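Local atomic coordinates of RIM-binding protein, isoform F (Drosophila melanogaster, PDB entry 6Q9M), a protein that couples the recruitment of synaptic vesicles to their release sites at the presynaptic active zone. Residues A[6-11]-A[35-40]; A[39-44]-A[78-83]; A[12-17]-A[24-29]. One frame throughout, in Å; residues are numbered along the deposited sequence.

Interaction 1 of 3, residues A[6-11]-A[35-40]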
loop_
_atom_site.group_PDB
_atom_site.type_symbol
_atom_site.label_atom_id
_atom_site.label_comp_id
_atom_site.label_asym_id
_atom_site.label_seq_id
_atom_site.Cartn_x
_atom_site.Cartn_y
_atom_site.Cartn_z
ATOM N N ASP A 6 -7.755 -6.194 7.197
ATOM C CA ASP A 6 -8.494 -4.970 7.489
ATOM C C ASP A 6 -9.619 -5.195 8.502
ATOM O O ASP A 6 -9.993 -4.259 9.212
ATOM C CB ASP A 6 -9.098 -4.398 6.196
ATOM C CG ASP A 6 -8.040 -3.925 5.178
ATOM O OD1 ASP A 6 -6.915 -4.477 5.132
ATOM O OD2 ASP A 6 -8.358 -3.003 4.389
ATOM N N ASN A 7 -10.184 -6.409 8.579
ATOM C CA ASN A 7 -11.337 -6.629 9.453
ATOM C C ASN A 7 -10.971 -6.475 10.928
ATOM O O ASN A 7 -11.694 -5.824 11.686
ATOM C CB ASN A 7 -11.948 -8.016 9.234
ATOM C CG ASN A 7 -11.888 -8.476 7.797
ATOM O OD1 ASN A 7 -11.302 -9.520 7.501
ATOM N ND2 ASN A 7 -12.522 -7.723 6.896
ATOM N N VAL A 8 -9.844 -7.050 11.345
ATOM C CA VAL A 8 -9.451 -7.086 12.757
ATOM C C VAL A 8 -9.172 -5.699 13.327
ATOM O O VAL A 8 -8.188 -5.059 12.936
ATOM C CB VAL A 8 -8.221 -7.985 12.945
ATOM C CG1 VAL A 8 -7.759 -7.940 14.371
ATOM C CG2 VAL A 8 -8.536 -9.413 12.502
ATOM N N PRO A 9 -9.958 -5.236 14.303
ATOM C CA PRO A 9 -9.623 -3.992 15.009
ATOM C C PRO A 9 -8.215 -4.033 15.588
ATOM O O PRO A 9 -7.730 -5.079 16.034
ATOM C CB PRO A 9 -10.689 -3.914 16.117
ATOM C CG PRO A 9 -11.820 -4.710 15.609
ATOM C CD PRO A 9 -11.230 -5.813 14.774
ATOM N N ALA A 10 -7.575 -2.871 15.612
ATOM C CA ALA A 10 -6.158 -2.753 15.905
ATOM C C ALA A 10 -5.905 -1.960 17.184
ATOM O O ALA A 10 -6.736 -1.141 17.593
ATOM C CB ALA A 10 -5.450 -2.076 14.723
ATOM N N PRO A 11 -4.761 -2.168 17.836
ATOM C CA PRO A 11 -4.456 -1.400 19.048
ATOM C C PRO A 11 -4.281 0.073 18.722
ATOM O O PRO A 11 -4.074 0.460 17.576
ATOM C CB PRO A 11 -3.140 -2.019 19.567
ATOM C CG PRO A 11 -2.923 -3.279 18.737
ATOM C CD PRO A 11 -3.617 -3.001 17.417
ATOM N N GLY A 35 -17.532 -6.393 17.441
ATOM C CA GLY A 35 -18.516 -7.448 17.424
ATOM C C GLY A 35 -17.998 -8.762 16.877
ATOM O O GLY A 35 -18.455 -9.826 17.311
ATOM N N TYR A 36 -17.062 -8.713 15.931
ATOM C CA TYR A 36 -16.399 -9.893 15.397
ATOM C C TYR A 36 -14.892 -9.745 15.561
ATOM O O TYR A 36 -14.381 -8.675 15.908
ATOM C CB TYR A 36 -16.764 -10.134 13.919
ATOM C CG TYR A 36 -16.698 -8.921 13.002
ATOM C CD1 TYR A 36 -17.858 -8.260 12.609
ATOM C CD2 TYR A 36 -15.483 -8.459 12.505
ATOM C CE1 TYR A 36 -17.808 -7.163 11.765
ATOM C CE2 TYR A 36 -15.423 -7.358 11.658
ATOM C CZ TYR A 36 -16.592 -6.716 11.294
ATOM O OH TYR A 36 -16.544 -5.625 10.457
ATOM N N ASN A 37 -14.181 -10.848 15.322
ATOM C CA ASN A 37 -12.720 -10.851 15.345
ATOM C C ASN A 37 -12.186 -10.247 16.642
ATOM O O ASN A 37 -11.233 -9.465 16.635
ATOM C CB ASN A 37 -12.152 -10.098 14.133
ATOM C CG ASN A 37 -12.200 -10.913 12.849
ATOM O OD1 ASN A 37 -12.204 -12.144 12.877
ATOM N ND2 ASN A 37 -12.233 -10.223 11.713
ATOM N N LEU A 38 -12.814 -10.590 17.767
ATOM C CA LEU A 38 -12.404 -9.994 19.031
ATOM C C LEU A 38 -10.993 -10.439 19.405
ATOM O O LEU A 38 -10.563 -11.563 19.126
ATOM C CB LEU A 38 -13.381 -10.327 20.158
ATOM C CG LEU A 38 -13.346 -9.389 21.381
ATOM C CD1 LEU A 38 -12.959 -7.954 21.027
ATOM C CD2 LEU A 38 -14.681 -9.402 22.107
ATOM N N ILE A 39 -10.293 -9.550 20.068
ATOM C CA ILE A 39 -8.860 -9.676 20.250
ATOM C C ILE A 39 -8.548 -10.697 21.335
ATOM O O ILE A 39 -9.184 -10.720 22.396
ATOM C CB ILE A 39 -8.281 -8.299 20.581
ATOM C CG1 ILE A 39 -6.865 -8.427 21.071
ATOM C CG2 ILE A 39 -9.126 -7.605 21.634
ATOM C CD1 ILE A 39 -6.293 -7.130 21.201
ATOM N N ASP A 40 -7.525 -11.510 21.079
ATOM C CA ASP A 40 -7.071 -12.611 21.918
ATOM C C ASP A 40 -5.663 -12.413 22.464
ATOM O O ASP A 40 -5.396 -12.772 23.614
ATOM C CB ASP A 40 -7.141 -13.919 21.110
ATOM C CG ASP A 40 -6.769 -15.140 21.929
ATOM O OD1 ASP A 40 -7.685 -15.763 22.504
ATOM O OD2 ASP A 40 -5.567 -15.487 21.977
#
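N7 meets the Y36 ring at its edge: the backbone O of N7 lies near the ring plane, 4.0 Å from Y36 CE2, and N7 CB stands 4.3 Å from the same carbon. Y36 presents this edge because its CG is held between its own backbone N and carbonyl carbon (chi1 47°), a rotamer that carries the ring across toward the 6-11 chain. N7 CB also lies against the N37 side chain, and N37 is the residue that the first segment covers most.

V8 comes next and is the buried member of the group. V8 CG2 lies 4.0 Å from N37 CB, and the two side chains cross at about a right angle; the other branch, CG1, heads for S79 on strand 73-81. A beta-branched residue can thus serve two neighbours, one with each methyl. The fold is a fibronectin type III sandwich: 6-11 is the lead-in to its first strand, 12-20, and 35-38 is the end of the loop joining strand 23-29 to strand 39-46. N37 has left-handed helical backbone angles (phi 52°, psi 42°), which asparagine accepts more readily than most residues, at a point just before strand 39-46 begins; Q85 of another loop covers it as well.

P9 follows, its ring carbon CD 4.1 Å from the backbone O of N37 and 4.4 Å from N37 CB, while V34 also packs on the ring. Proline brings a rigid apolar surface and no N-H, which fits a junction built on van der Waals contact. Two residues on, P11 turns to V77 and S79 of strand 73-81.

Interaction 2 of 3, residues A[39-44]-A[78-83]; sequences IDSYHV and RSVTQN
V80 lays its CG2 methyl over the imidazole of H43, 3.4 Å from the ring centroid and only 8° off the ring normal, a CH-pi contact centred on the face. The two residues belong to strands 39-46 and 73-81, antiparallel neighbours in the four-stranded sheet of this fibronectin type III sandwich. H43 CG stands anti to the carbonyl carbon (chi1 -81°), which turns the ring along the sheet toward V80, and ND1 also makes a weak bond to the O of Y42. Replacing H43 by alanine is likely to leave the V80 methyl without its aromatic cover and open a gap on that face.

The S41 hydroxyl continues the same face, with OG 3.6 Å from V80 CB. Beneath them the ladder is regular where H43 and R78 exchange both backbone bonds, whereas near the strand's start V80 O takes two donors, D40 N at 2.6 Å and S41 N at 3.0 Å: a classic beta bulge. R78 then leads its guanidinium away to a salt bridge with D89 and a cation-pi contact with Y45.

Y42 and S79 point to the other face, where Y42 packs edge-to-face with W28 in the core. A small serine fits beside I39 there: S79 OG, hydrogen-bonded to P9 O, lies 3.5 Å from I39 CD1.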
loop_
_atom_site.group_PDB
_atom_site.type_symbol
_atom_site.label_atom_id
_atom_site.label_comp_id
_atom_site.label_asym_id
_atom_site.label_seq_id
_atom_site.Cartn_x
_atom_site.Cartn_y
_atom_site.Cartn_z
ATOM N N ILE A 39 -10.293 -9.550 20.068
ATOM C CA ILE A 39 -8.860 -9.676 20.250
ATOM C C ILE A 39 -8.548 -10.697 21.335
ATOM O O ILE A 39 -9.184 -10.720 22.396
ATOM C CB ILE A 39 -8.281 -8.299 20.581
ATOM C CG1 ILE A 39 -6.865 -8.427 21.071
ATOM C CG2 ILE A 39 -9.126 -7.605 21.634
ATOM C CD1 ILE A 39 -6.293 -7.130 21.201
ATOM N N ASP A 40 -7.525 -11.510 21.079
ATOM C CA ASP A 40 -7.071 -12.611 21.918
ATOM C C ASP A 40 -5.663 -12.413 22.464
ATOM O O ASP A 40 -5.396 -12.772 23.614
ATOM C CB ASP A 40 -7.141 -13.919 21.110
ATOM C CG ASP A 40 -6.769 -15.140 21.929
ATOM O OD1 ASP A 40 -7.685 -15.763 22.504
ATOM O OD2 ASP A 40 -5.567 -15.487 21.977
ATOM N N SER A 41 -4.749 -11.860 21.673
ATOM C CA SER A 41 -3.409 -11.553 22.157
ATOM C C SER A 41 -2.812 -10.487 21.247
ATOM O O SER A 41 -3.375 -10.143 20.207
ATOM C CB SER A 41 -2.518 -12.808 22.226
ATOM O OG SER A 41 -2.205 -13.325 20.941
ATOM N N TYR A 42 -1.652 -9.985 21.647
ATOM C CA TYR A 42 -0.938 -8.972 20.895
ATOM C C TYR A 42 0.413 -9.510 20.434
ATOM O O TYR A 42 1.055 -10.309 21.123
ATOM C CB TYR A 42 -0.710 -7.708 21.731
ATOM C CG TYR A 42 -1.948 -7.040 22.246
ATOM C CD1 TYR A 42 -2.497 -7.384 23.481
ATOM C CD2 TYR A 42 -2.569 -6.051 21.509
ATOM C CE1 TYR A 42 -3.644 -6.757 23.954
ATOM C CE2 TYR A 42 -3.700 -5.415 21.977
ATOM C CZ TYR A 42 -4.239 -5.770 23.194
ATOM O OH TYR A 42 -5.381 -5.131 23.623
ATOM N N HIS A 43 0.833 -9.049 19.259
ATOM C CA HIS A 43 2.117 -9.384 18.661
ATOM C C HIS A 43 2.900 -8.090 18.492
ATOM O O HIS A 43 2.434 -7.165 17.814
ATOM C CB HIS A 43 1.942 -10.061 17.304
ATOM C CG HIS A 43 1.619 -11.515 17.377
ATOM N ND1 HIS A 43 1.525 -12.200 18.568
ATOM C CD2 HIS A 43 1.372 -12.422 16.402
ATOM C CE1 HIS A 43 1.240 -13.469 18.325
ATOM N NE2 HIS A 43 1.139 -13.629 17.018
ATOM N N VAL A 44 4.077 -8.015 19.109
ATOM C CA VAL A 44 4.928 -6.835 19.014
ATOM C C VAL A 44 6.033 -7.120 18.015
ATOM O O VAL A 44 6.750 -8.122 18.139
ATOM C CB VAL A 44 5.504 -6.452 20.381
ATOM C CG1 VAL A 44 6.238 -5.132 20.272
ATOM C CG2 VAL A 44 4.377 -6.359 21.395
ATOM N N ARG A 78 0.198 -5.799 16.692
ATOM C CA ARG A 78 -0.885 -6.435 15.965
ATOM C C ARG A 78 -1.813 -7.138 16.931
ATOM O O ARG A 78 -1.357 -7.837 17.847
ATOM C CB ARG A 78 -0.350 -7.454 14.963
ATOM C CG ARG A 78 0.465 -6.854 13.847
ATOM C CD ARG A 78 0.653 -7.845 12.721
ATOM N NE ARG A 78 1.959 -7.653 12.114
ATOM C CZ ARG A 78 2.449 -8.386 11.123
ATOM N NH1 ARG A 78 1.729 -9.377 10.607
ATOM N NH2 ARG A 78 3.662 -8.115 10.651
ATOM N N SER A 79 -3.113 -6.950 16.712
ATOM C CA SER A 79 -4.131 -7.723 17.400
ATOM C C SER A 79 -4.174 -9.118 16.806
ATOM O O SER A 79 -4.135 -9.284 15.589
ATOM C CB SER A 79 -5.502 -7.065 17.239
ATOM O OG SER A 79 -5.617 -5.873 17.992
ATOM N N VAL A 80 -4.300 -10.123 17.660
ATOM C CA VAL A 80 -4.434 -11.504 17.216
ATOM C C VAL A 80 -5.752 -12.036 17.750
ATOM O O VAL A 80 -6.056 -11.861 18.937
ATOM C CB VAL A 80 -3.260 -12.381 17.681
ATOM C CG1 VAL A 80 -3.394 -13.771 17.097
ATOM C CG2 VAL A 80 -1.930 -11.762 17.258
ATOM N N THR A 81 -6.554 -12.624 16.864
ATOM C CA THR A 81 -7.816 -13.231 17.251
ATOM C C THR A 81 -7.574 -14.700 17.605
ATOM O O THR A 81 -6.468 -15.222 17.457
ATOM C CB THR A 81 -8.845 -13.084 16.133
ATOM O OG1 THR A 81 -8.457 -13.907 15.032
ATOM C CG2 THR A 81 -8.928 -11.637 15.657
ATOM N N GLN A 82 -8.628 -15.400 18.038
ATOM C CA GLN A 82 -8.464 -16.821 18.319
ATOM C C GLN A 82 -8.186 -17.615 17.050
ATOM O O GLN A 82 -7.352 -18.529 17.065
ATOM C CB GLN A 82 -9.693 -17.382 19.038
ATOM C CG GLN A 82 -9.494 -18.816 19.523
ATOM C CD GLN A 82 -10.579 -19.278 20.474
ATOM O OE1 GLN A 82 -11.694 -18.761 20.453
ATOM N NE2 GLN A 82 -10.254 -20.255 21.319
ATOM N N ASN A 83 -8.874 -17.301 15.943
ATOM C CA ASN A 83 -8.557 -17.977 14.685
ATOM C C ASN A 83 -7.167 -17.624 14.157
ATOM O O ASN A 83 -6.790 -18.119 13.089
ATOM C CB ASN A 83 -9.629 -17.714 13.616
ATOM C CG ASN A 83 -10.134 -16.283 13.608
ATOM O OD1 ASN A 83 -9.359 -15.339 13.751
ATOM N ND2 ASN A 83 -11.438 -16.117 13.413
#

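Interaction 3 of 3, residues A[12-17]-A[24-29]; sequences KHLTLE and VLIGWS
L16 has its CG anti to the backbone N, and chi1 169° and chi2 77° together carry L16 CD1 to V24 CB, 3.9 Å away, the two side chains crossing at about a right angle. L14, extended in the same way at its first torsion (chi1 -178°), brings its CD1 to 4.3 Å from I26 CD1 and alongside W28 CB. These residues form the core face of the hairpin 12-20/23-29, part of the smaller sheet of the fibronectin type III sandwich. M94, I75 and V77 of the other sheet pack against it.

The pairing is antiparallel but slips by one residue: K12 and S29 exchange two backbone bonds, T15 and G27 the next two, and a beta bulge intervenes. H13 adopts left-handed helical angles there, and H13 O accepts T15 OG1 at 2.9 Å, the hydroxyl coming from above the carbonyl plane. A threonine close to the bulge can therefore bond back to the carbonyl of H13 with its own hydroxyl. H13 CB meanwhile rests 3.5 Å from S29 OG.

On the face opposite L14 and L16, E17 bends back over G27 while its carboxylate pairs with R61. A CB on G27 would stand 2.7 Å from E17 OE2, a clash, so glycine suits the place under that carboxylate. K12 likewise reaches out to E32. The hairpin is thus amphipathic: L14, L16, I26 and W28 turn inward to the sandwich interior, whereas the outer side carries the charges of K12 and E17, each likely to be steadied by its partner beyond the hairpin segments, E32 and R61.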
loop_
_atom_site.group_PDB
_atom_site.type_symbol
_atom_site.label_atom_id
_atom_site.label_comp_id
_atom_site.label_asym_id
_atom_site.label_seq_id
_atom_site.Cartn_x
_atom_site.Cartn_y
_atom_site.Cartn_z
ATOM N N LYS A 12 -4.404 0.903 19.752
ATOM C CA LYS A 12 -4.307 2.350 19.617
ATOM C C LYS A 12 -3.327 2.903 20.649
ATOM O O LYS A 12 -2.910 2.215 21.579
ATOM C CB LYS A 12 -5.686 3.013 19.765
ATOM C CG LYS A 12 -6.814 2.280 19.026
ATOM C CD LYS A 12 -8.214 2.677 19.528
ATOM C CE LYS A 12 -8.243 4.083 20.113
ATOM N NZ LYS A 12 -9.617 4.690 20.110
ATOM N N HIS A 13 -2.981 4.177 20.476
ATOM C CA HIS A 13 -2.189 4.933 21.444
ATOM C C HIS A 13 -0.850 4.254 21.732
ATOM O O HIS A 13 -0.364 4.240 22.867
ATOM C CB HIS A 13 -2.986 5.170 22.726
ATOM C CG HIS A 13 -4.226 5.979 22.506
ATOM N ND1 HIS A 13 -5.489 5.426 22.511
ATOM C CD2 HIS A 13 -4.395 7.297 22.239
ATOM C CE1 HIS A 13 -6.384 6.371 22.281
ATOM N NE2 HIS A 13 -5.746 7.515 22.113
ATOM N N LEU A 14 -0.232 3.731 20.676
ATOM C CA LEU A 14 1.120 3.205 20.757
ATOM C C LEU A 14 2.071 4.280 21.270
ATOM O O LEU A 14 2.112 5.396 20.744
ATOM C CB LEU A 14 1.553 2.717 19.384
ATOM C CG LEU A 14 2.933 2.100 19.287
ATOM C CD1 LEU A 14 3.107 1.092 20.407
ATOM C CD2 LEU A 14 3.165 1.467 17.918
ATOM N N THR A 15 2.822 3.949 22.317
ATOM C CA THR A 15 3.657 4.916 23.013
ATOM C C THR A 15 5.027 4.327 23.308
ATOM O O THR A 15 5.129 3.197 23.801
ATOM C CB THR A 15 2.989 5.333 24.327
ATOM O OG1 THR A 15 1.721 5.936 24.039
ATOM C CG2 THR A 15 3.858 6.313 25.094
ATOM N N LEU A 16 6.071 5.108 23.037
ATOM C CA LEU A 16 7.412 4.813 23.523
ATOM C C LEU A 16 7.535 5.441 24.896
ATOM O O LEU A 16 7.505 6.668 25.023
ATOM C CB LEU A 16 8.491 5.356 22.592
ATOM C CG LEU A 16 9.879 5.276 23.231
ATOM C CD1 LEU A 16 10.397 3.855 23.162
ATOM C CD2 LEU A 16 10.869 6.250 22.604
ATOM N N GLU A 17 7.644 4.607 25.926
ATOM C CA GLU A 17 7.699 5.127 27.282
ATOM C C GLU A 17 9.126 5.328 27.783
ATOM O O GLU A 17 9.393 6.326 28.462
ATOM C CB GLU A 17 6.910 4.213 28.216
ATOM C CG GLU A 17 5.529 4.780 28.535
ATOM C CD GLU A 17 4.446 3.725 28.584
ATOM O OE1 GLU A 17 4.755 2.575 28.963
ATOM O OE2 GLU A 17 3.284 4.048 28.256
ATOM N N VAL A 24 13.790 -1.061 24.620
ATOM C CA VAL A 24 12.763 -0.018 24.681
ATOM C C VAL A 24 11.558 -0.552 25.439
ATOM O O VAL A 24 11.232 -1.740 25.352
ATOM C CB VAL A 24 12.331 0.499 23.284
ATOM C CG1 VAL A 24 13.434 1.286 22.604
ATOM C CG2 VAL A 24 11.836 -0.647 22.405
ATOM N N LEU A 25 10.892 0.339 26.171
ATOM C CA LEU A 25 9.643 0.038 26.856
ATOM C C LEU A 25 8.501 0.805 26.191
ATOM O O LEU A 25 8.573 2.030 26.051
ATOM C CB LEU A 25 9.762 0.403 28.331
ATOM C CG LEU A 25 8.551 0.222 29.228
ATOM C CD1 LEU A 25 8.289 -1.251 29.487
ATOM C CD2 LEU A 25 8.753 0.970 30.530
ATOM N N ILE A 26 7.466 0.080 25.761
ATOM C CA ILE A 26 6.339 0.653 25.041
ATOM C C ILE A 26 5.043 0.325 25.764
ATOM O O ILE A 26 4.957 -0.615 26.561
ATOM C CB ILE A 26 6.225 0.164 23.584
ATOM C CG1 ILE A 26 5.785 -1.302 23.580
ATOM C CG2 ILE A 26 7.507 0.415 22.804
ATOM C CD1 ILE A 26 5.650 -1.881 22.189
ATOM N N GLY A 27 4.019 1.116 25.446
ATOM C CA GLY A 27 2.680 0.865 25.928
ATOM C C GLY A 27 1.685 1.124 24.816
ATOM O O GLY A 27 1.996 1.786 23.823
ATOM N N TRP A 28 0.483 0.564 24.981
ATOM C CA TRP A 28 -0.590 0.746 24.007
ATOM C C TRP A 28 -1.931 0.556 24.709
ATOM O O TRP A 28 -2.001 0.268 25.912
ATOM C CB TRP A 28 -0.428 -0.191 22.796
ATOM C CG TRP A 28 -0.502 -1.674 23.095
ATOM C CD1 TRP A 28 -1.623 -2.468 23.054
ATOM C CD2 TRP A 28 0.587 -2.538 23.461
ATOM N NE1 TRP A 28 -1.296 -3.767 23.372
ATOM C CE2 TRP A 28 0.048 -3.837 23.639
ATOM C CE3 TRP A 28 1.953 -2.334 23.691
ATOM C CZ2 TRP A 28 0.836 -4.938 24.034
ATOM C CZ3 TRP A 28 2.743 -3.436 24.073
ATOM C CH2 TRP A 28 2.175 -4.718 24.245
ATOM N N SER A 29 -3.007 0.741 23.945
ATOM C CA SER A 29 -4.372 0.606 24.428
ATOM C C SER A 29 -5.102 -0.455 23.615
ATOM O O SER A 29 -4.804 -0.646 22.430
ATOM C CB SER A 29 -5.130 1.934 24.328
ATOM O OG SER A 29 -4.414 2.971 24.970
#

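How the interactions relate
All three interactions lie in one fibronectin type III domain. Interaction 1 is a surface contact without strand pairing, resting on N37, packed by N7, V8 and P9, and on the edge of a tyrosine ring; interaction 2 is buried and interaction 3 partly so, and both are backbone ladders broken by a beta bulge. Interactions 1 and 2 share I39 and D40, and S79 receives V8 and P11 from the lead-in segment, so the loop contact sits directly on the end of the larger sheet. Interaction 3 belongs to the smaller sheet and meets interaction 2 through the interior, where V44 packs on I26 and W28. P11 joins interaction 1 to interaction 3 by lying against W28 and S29.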